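Copper-containing nitrite reductase (Thermus scotoductus, PDB 6HBE) probably catalyses the reduction of nitrite to nitric oxide at copper, taking its electrons from cytochrome c, and works as a homotrimer. Local coordinates at residues 20-26 against 61-67; 81-86 against 101-107; 313-317 against 433-437; 353-358 against 389-393. One frame throughout, in Å; residues are numbered along the deposited sequence.

Contact 1. Residues 20-26 against 61-67; sequences AERHFTL and DTVHITL
E21-L26 and T62-L67 run side by side as parallel strands, their axes approaching to 4.8 Å and diverging by 21°. Each residue faces its equivalent, E21 beside T62 through to L26 beside L67. Six backbone hydrogen bonds zip the pair: R22 offers N to T62 O and O to H64 N, F24 does the same with H64 and T66, and A20 O and L26 N add the end bonds.

On the face carrying E21, H23, H64 and T66, polar groups bridge the strands diagonally. H64 NE2 gives a nearly straight bond to E21 OE1, 2.6 Å long, entering at the anti lone pair and lying in the ring plane; S102 OG holds ND1 on the ring's other side. H23 has CG anti to its backbone N (chi1 -179°), which carries the imidazole over to the second strand, where NE2 meets T66 OG1 at 2.7 Å. E100 also binds that hydroxyl. This parallel pairing of strands 21-36 and 62-69 belongs to the cupredoxin sandwich of the N-terminal domain. The opposite face is largely apolar: the edge of F24 reaches V63, CD2 to CG1 being 4.1 Å, while F24 CZ sits 3.5 Å above the R22 guanidinium plane. R22 NH1 bonds V56 O and shares a water with D61 OD2, itself bound by E58 N. D61 OD1 receives A20 N from above the carboxylate plane.

Contact 2. Residues 81-86 against 101-107; sequences AANTQT and FSFTADF
A82 sets its methyl over one face of the F103 ring, a CH-pi contact with CB 3.9 Å from the centroid and 17° off the normal. F103 reaches that spot because its CG lies between the backbone N and the carbonyl carbon (chi1 64°), and A81 CB touches the same ring at CE2. Two residues earlier, F101 pushes CZ under the bend of 81-86: T84 CG2 meets the ring at its edge, T86 CG2 is 4.0 Å from CZ, and Q85 O is 3.6 Å from CZ. An alanine in place of F103 would probably leave the A82 methyl without its ring and open a gap beneath A81. Further out, the N83 amide crosses F107 with planes nearly perpendicular, ND2 to CE1 being 3.8 Å. Waters join the polar parts: one links N83 N to T104 O, another N83 ND2 to D106 OD2. N83 OD1 is taken by I221 N and W253 NE1 of the second subunit, and T84 packs on V258 of that subunit, so the bend, which follows the copper ligand H80, is also trimer interface. With no direct hydrogen bond across it, the contact depends on ring-to-methyl packing and on bound water, while the direct polar bonds of N83 OD1 go to the neighbouring subunit.

Contact 3. Residues 313-317 against 433-437; sequences PYGLA and YMKGI
Y433 turns the CD1-CE1 edge of its ring onto the face of Y314, a T-shaped pair with centroids 5.0 Å apart and planes at 72°. P313 CG lies over the centre of the opposite face of Y314, leaving the ring sandwiched. The chi1 of Y433 is 58°, which tucks its ring back over its own backbone toward Y314. Both hydroxyls are tied down elsewhere, Y314 OH to A124 O and Y433 OH to E385 and N356; F44 packs against both rings. Beyond the aromatics, L316 lies across K435 at about a right angle, its CD1 3.7 Å from K435 CD and 3.8 Å from I437 CD1, while CD2 rests over G436 CA at 3.9 Å. Exchanging L316 for a serine removes the methyls that pack on K435 CD and I437 CD1 and is likely to leave a gap there. Between these two patches the backbones meet: K435 N makes a weak bond of 3.3 Å to Y314 O, and a water joins Y314 O to K435 O. M434, whose CA also touches Y314 O, is a copper ligand with H390, C428 and H431, so the linker here packs on the ligand loop of a type 1 copper site, at the start of the last strand of the C-terminal cupredoxin domain.

Contact 4. Residues 353-358 against 389-393; sequences MVGNSF and RHDAV. With CU (copper (II) ion), chain L.
H390 is packed between M353 and N356 while its ND1 binds copper at 2.0 Å. M353 slides past it in the opposite sense: CB lies 3.7 Å from CD2 of the imidazole, and SD follows at 3.9 Å from H390 CB. A chi2 of 134°, well away from a staggered value, bends the methionine so that its CE ends against the backbone of D391, 3.7 Å from the carbonyl carbon. N356 comes at the ring edge instead. Its OD1 lies in the imidazole plane, 3.3 Å from H390 CE1, with the amide turned almost perpendicular to the ring; this oxygen is hydrogen-bonded by H120 NE2. F358 directs its ring edge at D391, CZ to D391 O being 3.6 Å. The tight turn that carries N356 is closed by S357 OG on V354 O (2.8 Å) and by V354 N on S357 O. D377 acts as a second shell, its carboxylate taking H390 NE2 along with the backbone N of G355 and N356. C428, H431 and M434 complete this type 1 site of the C-terminal cupredoxin domain. With ND1 on the metal and NE2 on D377, the imidazole's rotation is fixed at both nitrogens, whereas D391 O is buried with no hydrogen-bonding partner, met by the F358 edge and the M353 methyl.

From the N terminus, contact 1 comes first, bringing 61-67 back beside the opening strand and closing a loop of 34 residues that is mostly strand. Contact 2 follows in series, closing a short loop that holds helix 87-90. The two touch, because strands 62-69 and 98-104 are neighbours in one sheet of the N-terminal domain; contact 2 lays the 81-86 loop, which reaches the second subunit, on that sheet's edge strand. Far along the chain, contact 3 spans 115 residues and pins the 313-317 linker to the last strand. Contact 4 lies wholly within that span, and no contacts cross. Contacts 3 and 4, with centres about 9 Å apart, meet around the copper of the C-terminal domain.

Contact 1. Residues 20-26 against 61-67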
loop_
_atom_site.group_PDB
_atom_site.type_symbol
_atom_site.label_atom_id
_atom_site.label_comp_id
_atom_site.label_asym_id
_atom_site.label_seq_id
_atom_site.Cartn_x
_atom_site.Cartn_y
_atom_site.Cartn_z
ATOM N N ALA C 20 26.512 -32.171 -9.095
ATOM C CA ALA C 20 27.171 -31.386 -10.191
ATOM C C ALA C 20 27.779 -30.067 -9.720
ATOM O O ALA C 20 27.382 -29.517 -8.694
ATOM C CB ALA C 20 26.186 -31.114 -11.322
ATOM N N GLU C 21 28.752 -29.579 -10.478
ATOM C CA GLU C 21 29.249 -28.215 -10.332
ATOM C C GLU C 21 28.675 -27.419 -11.474
ATOM O O GLU C 21 28.730 -27.857 -12.634
ATOM C CB GLU C 21 30.765 -28.175 -10.352
ATOM C CG GLU C 21 31.363 -28.969 -9.196
ATOM C CD GLU C 21 32.852 -28.745 -9.035
ATOM O OE1 GLU C 21 33.260 -27.578 -8.849
ATOM O OE2 GLU C 21 33.615 -29.737 -9.087
ATOM N N ARG C 22 28.096 -26.270 -11.138
ATOM C CA ARG C 22 27.388 -25.435 -12.083
ATOM C C ARG C 22 28.002 -24.067 -12.001
ATOM O O ARG C 22 28.254 -23.564 -10.901
ATOM C CB ARG C 22 25.903 -25.363 -11.709
ATOM C CG ARG C 22 25.161 -26.689 -11.735
ATOM C CD ARG C 22 25.226 -27.326 -13.123
ATOM N NE ARG C 22 24.945 -26.318 -14.150
ATOM C CZ ARG C 22 23.728 -25.846 -14.446
ATOM N NH1 ARG C 22 22.633 -26.322 -13.838
ATOM N NH2 ARG C 22 23.595 -24.907 -15.385
ATOM N N HIS C 23 28.207 -23.435 -13.145
ATOM C CA HIS C 23 28.851 -22.153 -13.167
ATOM C C HIS C 23 28.018 -21.131 -13.919
ATOM O O HIS C 23 27.547 -21.404 -15.020
ATOM C CB HIS C 23 30.254 -22.285 -13.773
ATOM C CG HIS C 23 30.995 -20.990 -13.800
ATOM N ND1 HIS C 23 31.725 -20.566 -14.888
ATOM C CD2 HIS C 23 31.065 -19.992 -12.885
ATOM C CE1 HIS C 23 32.228 -19.370 -14.635
ATOM N NE2 HIS C 23 31.829 -18.994 -13.429
ATOM N N PHE C 24 27.844 -19.953 -13.311
ATOM C CA PHE C 24 27.055 -18.875 -13.869
ATOM C C PHE C 24 27.814 -17.560 -13.794
ATOM O O PHE C 24 28.473 -17.274 -12.781
ATOM C CB PHE C 24 25.711 -18.724 -13.111
ATOM C CG PHE C 24 24.867 -19.982 -13.083
ATOM C CD1 PHE C 24 24.123 -20.371 -14.192
ATOM C CD2 PHE C 24 24.843 -20.789 -11.954
ATOM C CE1 PHE C 24 23.340 -21.518 -14.161
ATOM C CE2 PHE C 24 24.069 -21.943 -11.906
ATOM C CZ PHE C 24 23.314 -22.314 -13.016
ATOM N N THR C 25 27.666 -16.737 -14.836
ATOM C CA THR C 25 28.297 -15.429 -14.899
ATOM C C THR C 25 27.245 -14.312 -14.924
ATOM O O THR C 25 26.359 -14.312 -15.773
ATOM C CB THR C 25 29.248 -15.299 -16.099
ATOM O OG1 THR C 25 30.235 -16.342 -16.029
ATOM C CG2 THR C 25 29.978 -13.946 -16.050
ATOM N N LEU C 26 27.303 -13.414 -13.934
ATOM C CA LEU C 26 26.460 -12.214 -13.913
ATOM C C LEU C 26 27.282 -10.948 -14.134
ATOM O O LEU C 26 28.312 -10.752 -13.459
ATOM C CB LEU C 26 25.695 -12.123 -12.575
ATOM C CG LEU C 26 24.733 -13.276 -12.277
ATOM C CD1 LEU C 26 24.174 -13.182 -10.872
ATOM C CD2 LEU C 26 23.589 -13.319 -13.296
ATOM N N ASP C 61 23.703 -29.435 -5.522
ATOM C CA ASP C 61 24.762 -28.948 -6.423
ATOM C C ASP C 61 25.679 -27.924 -5.765
ATOM O O ASP C 61 25.266 -27.173 -4.856
ATOM C CB ASP C 61 24.208 -28.317 -7.707
ATOM C CG ASP C 61 23.626 -29.340 -8.681
ATOM O OD1 ASP C 61 23.760 -30.567 -8.452
ATOM O OD2 ASP C 61 23.015 -28.905 -9.683
ATOM N N THR C 62 26.920 -27.881 -6.256
ATOM C CA THR C 62 27.840 -26.798 -5.943
ATOM C C THR C 62 27.661 -25.712 -6.989
ATOM O O THR C 62 27.775 -25.959 -8.202
ATOM C CB THR C 62 29.305 -27.283 -5.881
ATOM O OG1 THR C 62 29.425 -28.283 -4.866
ATOM C CG2 THR C 62 30.234 -26.159 -5.575
ATOM N N VAL C 63 27.397 -24.493 -6.529
ATOM C CA VAL C 63 27.103 -23.380 -7.428
ATOM C C VAL C 63 28.274 -22.420 -7.384
ATOM O O VAL C 63 28.585 -21.878 -6.311
ATOM C CB VAL C 63 25.808 -22.646 -6.997
ATOM C CG1 VAL C 63 25.482 -21.500 -7.950
ATOM C CG2 VAL C 63 24.639 -23.627 -6.880
ATOM N N HIS C 64 28.907 -22.185 -8.535
ATOM C CA HIS C 64 29.988 -21.218 -8.650
ATOM C C HIS C 64 29.394 -20.013 -9.351
ATOM O O HIS C 64 28.815 -20.173 -10.419
ATOM C CB HIS C 64 31.182 -21.748 -9.505
ATOM C CG HIS C 64 31.824 -23.000 -8.981
ATOM N ND1 HIS C 64 32.639 -23.021 -7.866
ATOM C CD2 HIS C 64 31.791 -24.278 -9.440
ATOM C CE1 HIS C 64 33.055 -24.255 -7.642
ATOM N NE2 HIS C 64 32.565 -25.036 -8.590
ATOM N N ILE C 65 29.551 -18.827 -8.762
ATOM C CA ILE C 65 29.160 -17.558 -9.376
ATOM C C ILE C 65 30.404 -16.738 -9.742
ATOM O O ILE C 65 31.325 -16.600 -8.923
ATOM C CB ILE C 65 28.311 -16.687 -8.395
ATOM C CG1 ILE C 65 27.052 -17.421 -7.929
ATOM C CG2 ILE C 65 28.012 -15.315 -9.005
ATOM C CD1 ILE C 65 26.060 -17.752 -9.029
ATOM N N THR C 66 30.411 -16.166 -10.940
ATOM C CA THR C 66 31.392 -15.175 -11.328
ATOM C C THR C 66 30.624 -13.894 -11.512
ATOM O O THR C 66 29.723 -13.856 -12.316
ATOM C CB THR C 66 32.117 -15.548 -12.646
ATOM O OG1 THR C 66 32.925 -16.707 -12.414
ATOM C CG2 THR C 66 33.005 -14.432 -13.125
ATOM N N LEU C 67 30.940 -12.869 -10.720
ATOM C CA LEU C 67 30.292 -11.582 -10.844
ATOM C C LEU C 67 31.252 -10.561 -11.390
ATOM O O LEU C 67 32.313 -10.342 -10.787
ATOM C CB LEU C 67 29.795 -11.151 -9.461
ATOM C CG LEU C 67 29.249 -9.717 -9.325
ATOM C CD1 LEU C 67 27.958 -9.556 -10.121
ATOM C CD2 LEU C 67 29.015 -9.400 -7.849
HETATM O O HOH W 1 22.356 -29.012 -12.461
#

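Contact 2. Residues 81-86 against 101-107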
loop_
_atom_site.group_PDB
_atom_site.type_symbol
_atom_site.label_atom_id
_atom_site.label_comp_id
_atom_site.label_asym_id
_atom_site.label_seq_id
_atom_site.Cartn_x
_atom_site.Cartn_y
_atom_site.Cartn_z
ATOM N N ALA C 81 19.408 -18.302 -2.370
ATOM C CA ALA C 81 19.700 -19.758 -2.280
ATOM C C ALA C 81 20.908 -20.138 -1.424
ATOM O O ALA C 81 21.065 -21.332 -1.064
ATOM C CB ALA C 81 19.890 -20.341 -3.682
ATOM N N ALA C 82 21.740 -19.164 -1.081
ATOM C CA ALA C 82 22.909 -19.405 -0.210
ATOM C C ALA C 82 22.595 -19.220 1.282
ATOM O O ALA C 82 22.268 -18.100 1.691
ATOM C CB ALA C 82 24.014 -18.450 -0.608
ATOM N N ASN C 83 22.699 -20.307 2.075
ATOM C CA ASN C 83 22.652 -20.277 3.541
ATOM C C ASN C 83 24.107 -20.221 4.098
ATOM O O ASN C 83 24.559 -21.123 4.804
ATOM C CB ASN C 83 21.885 -21.492 4.108
ATOM C CG ASN C 83 21.664 -21.412 5.627
ATOM O OD1 ASN C 83 21.329 -20.352 6.166
ATOM N ND2 ASN C 83 21.837 -22.535 6.319
ATOM N N THR C 84 24.802 -19.142 3.766
ATOM C CA THR C 84 26.148 -18.853 4.238
ATOM C C THR C 84 26.452 -17.388 3.949
ATOM O O THR C 84 25.771 -16.771 3.130
ATOM C CB THR C 84 27.222 -19.828 3.624
ATOM O OG1 THR C 84 28.489 -19.649 4.283
ATOM C CG2 THR C 84 27.401 -19.601 2.133
ATOM N N GLN C 85 27.447 -16.840 4.647
ATOM C CA GLN C 85 27.884 -15.456 4.481
ATOM C C GLN C 85 28.132 -15.073 3.017
ATOM O O GLN C 85 28.869 -15.780 2.326
ATOM C CB GLN C 85 29.184 -15.255 5.276
ATOM C CG GLN C 85 29.929 -13.997 4.911
ATOM C CD GLN C 85 29.258 -12.758 5.469
ATOM O OE1 GLN C 85 29.368 -11.670 4.909
ATOM N NE2 GLN C 85 28.545 -12.924 6.576
ATOM N N THR C 86 27.522 -13.971 2.554
ATOM C CA THR C 86 27.687 -13.500 1.175
ATOM C C THR C 86 28.255 -12.093 1.021
ATOM O O THR C 86 29.046 -11.875 0.104
ATOM C CB THR C 86 26.372 -13.575 0.322
ATOM O OG1 THR C 86 25.318 -12.784 0.932
ATOM C CG2 THR C 86 25.934 -14.998 0.131
ATOM N N PHE C 101 32.687 -16.777 -6.224
ATOM C CA PHE C 101 32.081 -17.312 -4.997
ATOM C C PHE C 101 31.378 -18.653 -5.248
ATOM O O PHE C 101 30.686 -18.830 -6.255
ATOM C CB PHE C 101 31.110 -16.246 -4.441
ATOM C CG PHE C 101 30.366 -16.664 -3.192
ATOM C CD1 PHE C 101 30.992 -16.643 -1.949
ATOM C CD2 PHE C 101 29.030 -17.034 -3.256
ATOM C CE1 PHE C 101 30.313 -17.007 -0.797
ATOM C CE2 PHE C 101 28.334 -17.398 -2.100
ATOM C CZ PHE C 101 28.974 -17.389 -0.870
ATOM N N SER C 102 31.539 -19.599 -4.342
ATOM C CA SER C 102 30.827 -20.867 -4.412
ATOM C C SER C 102 30.039 -21.141 -3.141
ATOM O O SER C 102 30.485 -20.761 -2.062
ATOM C CB SER C 102 31.815 -22.018 -4.638
ATOM O OG SER C 102 32.730 -21.651 -5.653
ATOM N N PHE C 103 28.904 -21.829 -3.288
ATOM C CA PHE C 103 28.076 -22.315 -2.176
ATOM C C PHE C 103 27.384 -23.593 -2.587
ATOM O O PHE C 103 27.279 -23.858 -3.765
ATOM C CB PHE C 103 27.045 -21.257 -1.714
ATOM C CG PHE C 103 26.015 -20.892 -2.754
ATOM C CD1 PHE C 103 26.297 -19.956 -3.734
ATOM C CD2 PHE C 103 24.755 -21.492 -2.744
ATOM C CE1 PHE C 103 25.351 -19.626 -4.707
ATOM C CE2 PHE C 103 23.794 -21.159 -3.703
ATOM C CZ PHE C 103 24.094 -20.226 -4.683
ATOM N N THR C 104 26.938 -24.391 -1.623
ATOM C CA THR C 104 26.107 -25.546 -1.895
ATOM C C THR C 104 24.620 -25.181 -1.769
ATOM O O THR C 104 24.230 -24.509 -0.814
ATOM C CB THR C 104 26.451 -26.698 -0.925
ATOM O OG1 THR C 104 27.850 -26.980 -1.050
ATOM C CG2 THR C 104 25.705 -27.954 -1.271
ATOM N N ALA C 105 23.807 -25.637 -2.732
ATOM C CA ALA C 105 22.356 -25.425 -2.701
ATOM C C ALA C 105 21.691 -26.442 -1.798
ATOM O O ALA C 105 21.207 -27.476 -2.256
ATOM C CB ALA C 105 21.783 -25.488 -4.118
ATOM N N ASP C 106 21.657 -26.133 -0.505
ATOM C CA ASP C 106 21.142 -27.047 0.531
ATOM C C ASP C 106 19.627 -27.051 0.696
ATOM O O ASP C 106 19.099 -27.924 1.364
ATOM C CB ASP C 106 21.757 -26.690 1.909
ATOM C CG ASP C 106 23.281 -26.844 1.951
ATOM O OD1 ASP C 106 23.850 -27.517 1.075
ATOM O OD2 ASP C 106 23.909 -26.286 2.873
ATOM N N PHE C 107 18.934 -26.059 0.140
ATOM C CA PHE C 107 17.494 -25.899 0.340
ATOM C C PHE C 107 16.756 -25.797 -1.009
ATOM O O PHE C 107 17.061 -24.887 -1.817
ATOM C CB PHE C 107 17.215 -24.625 1.166
ATOM C CG PHE C 107 17.615 -24.730 2.618
ATOM C CD1 PHE C 107 18.914 -24.420 3.016
ATOM C CD2 PHE C 107 16.708 -25.151 3.580
ATOM C CE1 PHE C 107 19.290 -24.510 4.348
ATOM C CE2 PHE C 107 17.073 -25.238 4.930
ATOM C CZ PHE C 107 18.366 -24.908 5.309
HETATM O O HOH W 2 19.770 -23.709 -1.768
HETATM O O HOH W 3 21.657 -23.377 0.865
HETATM O O HOH W 4 22.920 -25.045 5.302
HETATM O O HOH W 5 24.548 -22.482 1.196
#

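Contact 3. Residues 313-317 against 433-437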
loop_
_atom_site.group_PDB
_atom_site.type_symbol
_atom_site.label_atom_id
_atom_site.label_comp_id
_atom_site.label_asym_id
_atom_site.label_seq_id
_atom_site.Cartn_x
_atom_site.Cartn_y
_atom_site.Cartn_z
ATOM N N PRO C 313 13.821 6.599 -12.837
ATOM C CA PRO C 313 13.556 6.986 -11.461
ATOM C C PRO C 313 14.586 7.971 -10.869
ATOM O O PRO C 313 14.195 8.872 -10.117
ATOM C CB PRO C 313 13.579 5.647 -10.713
ATOM C CG PRO C 313 14.369 4.732 -11.576
ATOM C CD PRO C 313 14.089 5.151 -12.965
ATOM N N TYR C 314 15.850 7.810 -11.250
ATOM C CA TYR C 314 16.973 8.579 -10.696
ATOM C C TYR C 314 17.248 9.944 -11.378
ATOM O O TYR C 314 17.780 10.853 -10.746
ATOM C CB TYR C 314 18.229 7.774 -10.817
ATOM C CG TYR C 314 18.150 6.315 -10.358
ATOM C CD1 TYR C 314 17.860 5.982 -9.048
ATOM C CD2 TYR C 314 18.367 5.279 -11.260
ATOM C CE1 TYR C 314 17.829 4.658 -8.644
ATOM C CE2 TYR C 314 18.348 3.959 -10.858
ATOM C CZ TYR C 314 18.078 3.654 -9.569
ATOM O OH TYR C 314 18.069 2.324 -9.189
ATOM N N GLY C 315 16.907 10.070 -12.651
ATOM C CA GLY C 315 17.379 11.182 -13.509
ATOM C C GLY C 315 16.270 11.852 -14.273
ATOM O O GLY C 315 15.117 11.830 -13.846
ATOM N N LEU C 316 16.616 12.469 -15.406
ATOM C CA LEU C 316 15.658 13.228 -16.190
ATOM C C LEU C 316 14.798 12.274 -17.044
ATOM O O LEU C 316 15.311 11.361 -17.692
ATOM C CB LEU C 316 16.387 14.241 -17.088
ATOM C CG LEU C 316 17.309 15.249 -16.377
ATOM C CD1 LEU C 316 17.975 16.162 -17.413
ATOM C CD2 LEU C 316 16.572 16.087 -15.337
ATOM N N ALA C 317 13.493 12.505 -17.053
ATOM C CA ALA C 317 12.558 11.693 -17.836
ATOM C C ALA C 317 11.968 12.516 -18.966
ATOM O O ALA C 317 12.093 13.740 -18.933
ATOM C CB ALA C 317 11.460 11.183 -16.922
ATOM N N TYR C 433 24.579 9.448 -11.576
ATOM C CA TYR C 433 23.335 9.161 -12.331
ATOM C C TYR C 433 22.076 9.882 -11.776
ATOM O O TYR C 433 21.060 9.949 -12.464
ATOM C CB TYR C 433 23.097 7.633 -12.435
ATOM C CG TYR C 433 23.018 6.949 -11.097
ATOM C CD1 TYR C 433 21.808 6.862 -10.398
ATOM C CD2 TYR C 433 24.154 6.413 -10.501
ATOM C CE1 TYR C 433 21.753 6.251 -9.144
ATOM C CE2 TYR C 433 24.107 5.835 -9.266
ATOM C CZ TYR C 433 22.902 5.744 -8.580
ATOM O OH TYR C 433 22.911 5.152 -7.327
ATOM N N MET C 434 22.140 10.427 -10.558
ATOM C CA MET C 434 21.093 11.352 -10.063
ATOM C C MET C 434 21.208 12.680 -10.761
ATOM O O MET C 434 22.282 13.297 -10.729
ATOM C CB MET C 434 21.262 11.665 -8.586
ATOM C CG MET C 434 21.003 10.500 -7.673
ATOM S SD MET C 434 21.215 10.884 -5.917
ATOM C CE MET C 434 20.132 12.247 -5.646
ATOM N N LYS C 435 20.115 13.160 -11.333
ATOM C CA LYS C 435 20.161 14.390 -12.132
ATOM C C LYS C 435 18.895 15.217 -12.027
ATOM O O LYS C 435 17.778 14.682 -12.026
ATOM C CB LYS C 435 20.437 14.061 -13.614
ATOM C CG LYS C 435 20.677 15.302 -14.492
ATOM C CD LYS C 435 21.106 14.971 -15.923
ATOM C CE LYS C 435 22.527 14.435 -15.993
ATOM N NZ LYS C 435 22.947 14.202 -17.403
ATOM N N GLY C 436 19.077 16.537 -11.983
ATOM C CA GLY C 436 17.977 17.493 -11.944
ATOM C C GLY C 436 18.300 18.793 -12.662
ATOM O O GLY C 436 19.454 19.009 -13.075
ATOM N N ILE C 437 17.281 19.642 -12.785
ATOM C CA ILE C 437 17.367 20.957 -13.476
ATOM C C ILE C 437 16.722 22.040 -12.635
ATOM O O ILE C 437 15.630 21.834 -12.058
ATOM C CB ILE C 437 16.679 20.920 -14.865
ATOM C CG1 ILE C 437 17.490 20.070 -15.858
ATOM C CG2 ILE C 437 16.474 22.322 -15.432
ATOM C CD1 ILE C 437 16.770 19.707 -17.134
HETATM O O HOH W 6 15.974 13.150 -10.343
#

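Contact 4. Residues 353-358 against 389-393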
loop_
_atom_site.group_PDB
_atom_site.type_symbol
_atom_site.label_atom_id
_atom_site.label_comp_id
_atom_site.label_asym_id
_atom_site.label_seq_id
_atom_site.Cartn_x
_atom_site.Cartn_y
_atom_site.Cartn_z
ATOM N N MET C 353 15.953 15.454 -1.944
ATOM C CA MET C 353 16.736 14.290 -2.348
ATOM C C MET C 353 16.022 13.084 -1.715
ATOM O O MET C 353 15.852 13.048 -0.513
ATOM C CB MET C 353 18.174 14.370 -1.832
ATOM C CG MET C 353 18.959 15.575 -2.353
ATOM S SD MET C 353 19.840 16.398 -1.008
ATOM C CE MET C 353 21.087 17.308 -1.959
ATOM N N VAL C 354 15.580 12.132 -2.542
ATOM C CA VAL C 354 14.741 11.018 -2.067
ATOM C C VAL C 354 14.816 9.829 -3.037
ATOM O O VAL C 354 14.623 9.986 -4.240
ATOM C CB VAL C 354 13.280 11.488 -1.781
ATOM C CG1 VAL C 354 12.627 12.164 -2.976
ATOM C CG2 VAL C 354 12.387 10.338 -1.269
ATOM N N GLY C 355 15.107 8.634 -2.507
ATOM C CA GLY C 355 15.304 7.441 -3.351
ATOM C C GLY C 355 16.338 7.620 -4.456
ATOM O O GLY C 355 16.106 7.214 -5.594
ATOM N N ASN C 356 17.490 8.230 -4.113
ATOM C CA ASN C 356 18.551 8.561 -5.083
ATOM C C ASN C 356 17.994 9.305 -6.298
ATOM O O ASN C 356 18.252 8.934 -7.446
ATOM C CB ASN C 356 19.351 7.323 -5.511
ATOM C CG ASN C 356 20.249 6.770 -4.411
ATOM O OD1 ASN C 356 20.141 7.123 -3.231
ATOM N ND2 ASN C 356 21.167 5.907 -4.801
ATOM N N SER C 357 17.188 10.330 -6.022
ATOM C CA SER C 357 16.634 11.203 -7.046
ATOM C C SER C 357 16.356 12.567 -6.488
ATOM O O SER C 357 16.343 12.748 -5.274
ATOM C CB SER C 357 15.362 10.610 -7.685
ATOM O OG SER C 357 14.205 10.721 -6.863
ATOM N N PHE C 358 16.116 13.544 -7.379
ATOM C CA PHE C 358 15.726 14.888 -6.989
ATOM C C PHE C 358 14.250 15.101 -7.333
ATOM O O PHE C 358 13.842 14.806 -8.441
ATOM C CB PHE C 358 16.576 15.978 -7.684
ATOM C CG PHE C 358 18.048 15.908 -7.364
ATOM C CD1 PHE C 358 18.530 16.360 -6.150
ATOM C CD2 PHE C 358 18.961 15.365 -8.290
ATOM C CE1 PHE C 358 19.891 16.296 -5.855
ATOM C CE2 PHE C 358 20.312 15.303 -8.006
ATOM C CZ PHE C 358 20.779 15.760 -6.783
ATOM N N ARG C 389 23.584 9.679 1.833
ATOM C CA ARG C 389 24.014 11.067 1.744
ATOM C C ARG C 389 24.034 11.528 0.300
ATOM O O ARG C 389 24.309 10.739 -0.600
ATOM C CB ARG C 389 25.421 11.264 2.342
ATOM C CG ARG C 389 25.480 11.298 3.853
ATOM C CD ARG C 389 26.868 11.715 4.394
ATOM N NE ARG C 389 27.949 11.039 3.671
ATOM C CZ ARG C 389 28.429 9.805 3.898
ATOM N NH1 ARG C 389 27.987 9.041 4.892
ATOM N NH2 ARG C 389 29.408 9.332 3.120
ATOM N N HIS C 390 23.732 12.800 0.088
ATOM C CA HIS C 390 23.699 13.421 -1.237
ATOM C C HIS C 390 24.207 14.852 -1.194
ATOM O O HIS C 390 24.125 15.527 -0.146
ATOM C CB HIS C 390 22.272 13.495 -1.805
ATOM C CG HIS C 390 21.600 12.173 -1.886
ATOM N ND1 HIS C 390 22.032 11.186 -2.740
ATOM C CD2 HIS C 390 20.565 11.651 -1.187
ATOM C CE1 HIS C 390 21.274 10.112 -2.580
ATOM N NE2 HIS C 390 20.373 10.368 -1.647
ATOM N N ASP C 391 24.667 15.318 -2.363
ATOM C CA ASP C 391 24.887 16.738 -2.615
ATOM C C ASP C 391 24.245 17.091 -3.941
ATOM O O ASP C 391 23.631 16.227 -4.616
ATOM C CB ASP C 391 26.402 17.105 -2.531
ATOM C CG ASP C 391 27.275 16.450 -3.636
ATOM O OD1 ASP C 391 26.770 16.027 -4.701
ATOM O OD2 ASP C 391 28.520 16.402 -3.451
ATOM N N ALA C 392 24.349 18.365 -4.319
ATOM C CA ALA C 392 23.929 18.810 -5.637
ATOM C C ALA C 392 25.058 19.697 -6.207
ATOM O O ALA C 392 25.424 20.672 -5.555
ATOM C CB ALA C 392 22.634 19.599 -5.540
ATOM N N VAL C 393 25.577 19.343 -7.392
ATOM C CA VAL C 393 26.730 20.033 -8.055
ATOM C C VAL C 393 26.387 20.323 -9.532
ATOM O O VAL C 393 26.068 19.409 -10.308
ATOM C CB VAL C 393 28.051 19.205 -7.951
ATOM C CG1 VAL C 393 28.307 18.732 -6.528
ATOM C CG2 VAL C 393 28.063 17.978 -8.862
HETATM CU CU CU L . 23.577 11.057 -4.082
#